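Local coordinates for HMG box-containing protein 1 (Homo sapiens, PDB 3QVE) that represses transcription by binding the promoters of target genes, regulating the cell cycle and the Wnt pathway, and carries an AXH domain, the part described here, at residues Thr16-His21 against Glu32-Ala37. Numbering follows the deposited sequence.
Sequences TRLCFH and EDFARA. With EDO (1,2-ethanediol), chain F.
Phe34, on the helix 31-37, meets Leu18 and Phe20, two residues at alternate positions on the strand 17-20, and so illustrates how a single aromatic ring can join a short helix to a sheet. No hydrogen bond crosses between the two segments, and all three side chains are buried. Leu18 presents one methyl over a face of the Phe34 ring: CD1 lies 4.1 Å from the ring centroid and 29° off the normal, a CH-pi contact displaced toward the CG-CD2 side, where Leu18 CD1 comes within 3.7 Å of Phe34 CD2. Phe20 meets another part of the same ring, its CE2 3.6 Å from Phe34 CE1. The two phenyl planes are inclined by 31° with centroids 5.2 Å apart, an oblique aromatic pair. Phe34 reaches both partners because its CG stands opposite the backbone N (chi1 174°), carrying the ring from the helix to the strand. With an alanine at Phe34, the Leu18 methyl would probably lose the aromatic face it packs on and the Phe20 ring its apolar neighbour, opening a gap between helix and strand. Trp9 meets Phe34 edge-to-face, while His51 stacks on Phe20 and Tyr54 approaches it edge-to-face. Within the AXH domain, the strand 17-20 runs antiparallel between 29-30 and 89-94, and Val91 and Leu89 of the latter touch Leu18 and Phe20 respectively.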
loop_
_atom_site.group_PDB
_atom_site.type_symbol
_atom_site.label_atom_id
_atom_site.label_comp_id
_atom_site.label_asym_id
_atom_site.label_seq_id
_atom_site.Cartn_x
_atom_site.Cartn_y
_atom_site.Cartn_z
ATOM N N THR A 16 0.929 -8.717 0.282
ATOM C CA THR A 16 1.091 -7.698 -0.762
ATOM C C THR A 16 2.273 -8.053 -1.662
ATOM O O THR A 16 3.288 -8.590 -1.199
ATOM C CB THR A 16 1.290 -6.273 -0.145
ATOM O OG1 THR A 16 0.212 -5.983 0.765
ATOM C CG2 THR A 16 1.329 -5.185 -1.238
ATOM N N ARG A 17 2.130 -7.731 -2.950
ATOM C CA ARG A 17 3.176 -7.907 -3.953
ATOM C C ARG A 17 3.465 -6.531 -4.524
ATOM O O ARG A 17 2.537 -5.728 -4.749
ATOM C CB ARG A 17 2.719 -8.904 -5.063
ATOM C CG ARG A 17 2.411 -10.295 -4.524
ATOM C CD ARG A 17 1.993 -11.338 -5.563
ATOM N NE ARG A 17 3.054 -11.565 -6.532
ATOM C CZ ARG A 17 4.201 -12.174 -6.256
ATOM N NH1 ARG A 17 4.469 -12.604 -5.026
ATOM N NH2 ARG A 17 5.083 -12.348 -7.219
ATOM N N LEU A 18 4.748 -6.271 -4.763
ATOM C CA LEU A 18 5.241 -4.960 -5.161
ATOM C C LEU A 18 5.845 -5.016 -6.559
ATOM O O LEU A 18 6.509 -5.988 -6.914
ATOM C CB LEU A 18 6.371 -4.540 -4.235
ATOM C CG LEU A 18 5.987 -4.493 -2.752
ATOM C CD1 LEU A 18 7.215 -4.072 -1.984
ATOM C CD2 LEU A 18 4.752 -3.577 -2.492
ATOM N N CYS A 19 5.654 -3.953 -7.330
ATOM C CA CYS A 19 6.308 -3.822 -8.634
ATOM C C CYS A 19 6.726 -2.380 -8.840
ATOM O O CYS A 19 5.936 -1.539 -9.202
ATOM C CB CYS A 19 5.378 -4.304 -9.736
ATOM S SG CYS A 19 6.251 -4.345 -11.355
ATOM N N PHE A 20 7.998 -2.099 -8.552
ATOM C CA PHE A 20 8.559 -0.782 -8.697
ATOM C C PHE A 20 8.771 -0.482 -10.180
ATOM O O PHE A 20 9.262 -1.322 -10.926
ATOM C CB PHE A 20 9.890 -0.701 -7.950
ATOM C CG PHE A 20 9.741 -0.672 -6.482
ATOM C CD1 PHE A 20 9.554 0.544 -5.831
ATOM C CD2 PHE A 20 9.729 -1.834 -5.735
ATOM C CE1 PHE A 20 9.387 0.592 -4.478
ATOM C CE2 PHE A 20 9.555 -1.786 -4.377
ATOM C CZ PHE A 20 9.402 -0.569 -3.739
ATOM N N HIS A 21 8.355 0.687 -10.628
ATOM C CA HIS A 21 8.509 1.012 -12.040
ATOM C C HIS A 21 9.951 1.419 -12.374
ATOM O O HIS A 21 10.367 1.310 -13.514
ATOM C CB HIS A 21 7.547 2.146 -12.446
ATOM C CG HIS A 21 6.096 1.772 -12.423
ATOM N ND1 HIS A 21 5.170 2.365 -13.256
ATOM C CD2 HIS A 21 5.403 0.892 -11.652
ATOM C CE1 HIS A 21 3.973 1.850 -13.018
ATOM N NE2 HIS A 21 4.088 0.952 -12.052
ATOM N N GLU A 32 7.270 -9.575 1.730
ATOM C CA GLU A 32 8.172 -10.111 2.724
ATOM C C GLU A 32 9.550 -10.450 2.116
ATOM O O GLU A 32 10.597 -10.253 2.762
ATOM C CB GLU A 32 7.606 -11.340 3.390
ATOM C CG GLU A 32 6.514 -11.086 4.425
ATOM C CD GLU A 32 5.928 -12.398 4.880
ATOM O OE1 GLU A 32 6.551 -13.018 5.767
ATOM O OE2 GLU A 32 4.878 -12.823 4.332
ATOM N N ASP A 33 9.545 -10.969 0.890
ATOM C CA ASP A 33 10.811 -11.281 0.181
ATOM C C ASP A 33 11.559 -9.959 -0.051
ATOM O O ASP A 33 12.751 -9.851 0.207
ATOM C CB ASP A 33 10.516 -11.994 -1.137
ATOM C CG ASP A 33 10.031 -13.440 -0.950
ATOM O OD1 ASP A 33 9.974 -13.917 0.199
ATOM O OD2 ASP A 33 9.707 -14.105 -1.960
ATOM N N PHE A 34 10.836 -8.928 -0.465
ATOM C CA PHE A 34 11.412 -7.596 -0.645
ATOM C C PHE A 34 11.994 -7.029 0.642
ATOM O O PHE A 34 13.127 -6.560 0.659
ATOM C CB PHE A 34 10.357 -6.636 -1.221
ATOM C CG PHE A 34 10.819 -5.207 -1.307
ATOM C CD1 PHE A 34 11.628 -4.797 -2.343
ATOM C CD2 PHE A 34 10.471 -4.289 -0.330
ATOM C CE1 PHE A 34 12.065 -3.463 -2.440
ATOM C CE2 PHE A 34 10.897 -2.972 -0.401
ATOM C CZ PHE A 34 11.692 -2.557 -1.467
ATOM N N ALA A 35 11.231 -7.085 1.729
ATOM C CA ALA A 35 11.643 -6.473 2.982
ATOM C C ALA A 35 12.883 -7.217 3.515
ATOM O O ALA A 35 13.753 -6.602 4.130
ATOM C CB ALA A 35 10.501 -6.503 4.010
ATOM N N ARG A 36 12.946 -8.529 3.317
ATOM C CA ARG A 36 14.122 -9.293 3.746
ATOM C C ARG A 36 15.338 -8.895 2.896
ATOM O O ARG A 36 16.400 -8.694 3.452
ATOM C CB ARG A 36 13.925 -10.809 3.702
ATOM C CG ARG A 36 15.258 -11.629 3.778
ATOM N N ALA A 37 15.161 -8.757 1.580
ATOM C CA ALA A 37 16.233 -8.343 0.668
ATOM C C ALA A 37 16.759 -6.922 0.951
ATOM O O ALA A 37 17.949 -6.669 0.759
ATOM C CB ALA A 37 15.798 -8.490 -0.810
HETATM C C1 EDO F . 1.117 -9.889 -9.922
HETATM O O1 EDO F . 1.960 -10.767 -9.163
HETATM C C2 EDO F . 0.551 -10.587 -11.156
HETATM O O2 EDO F . 0.130 -9.573 -12.073
#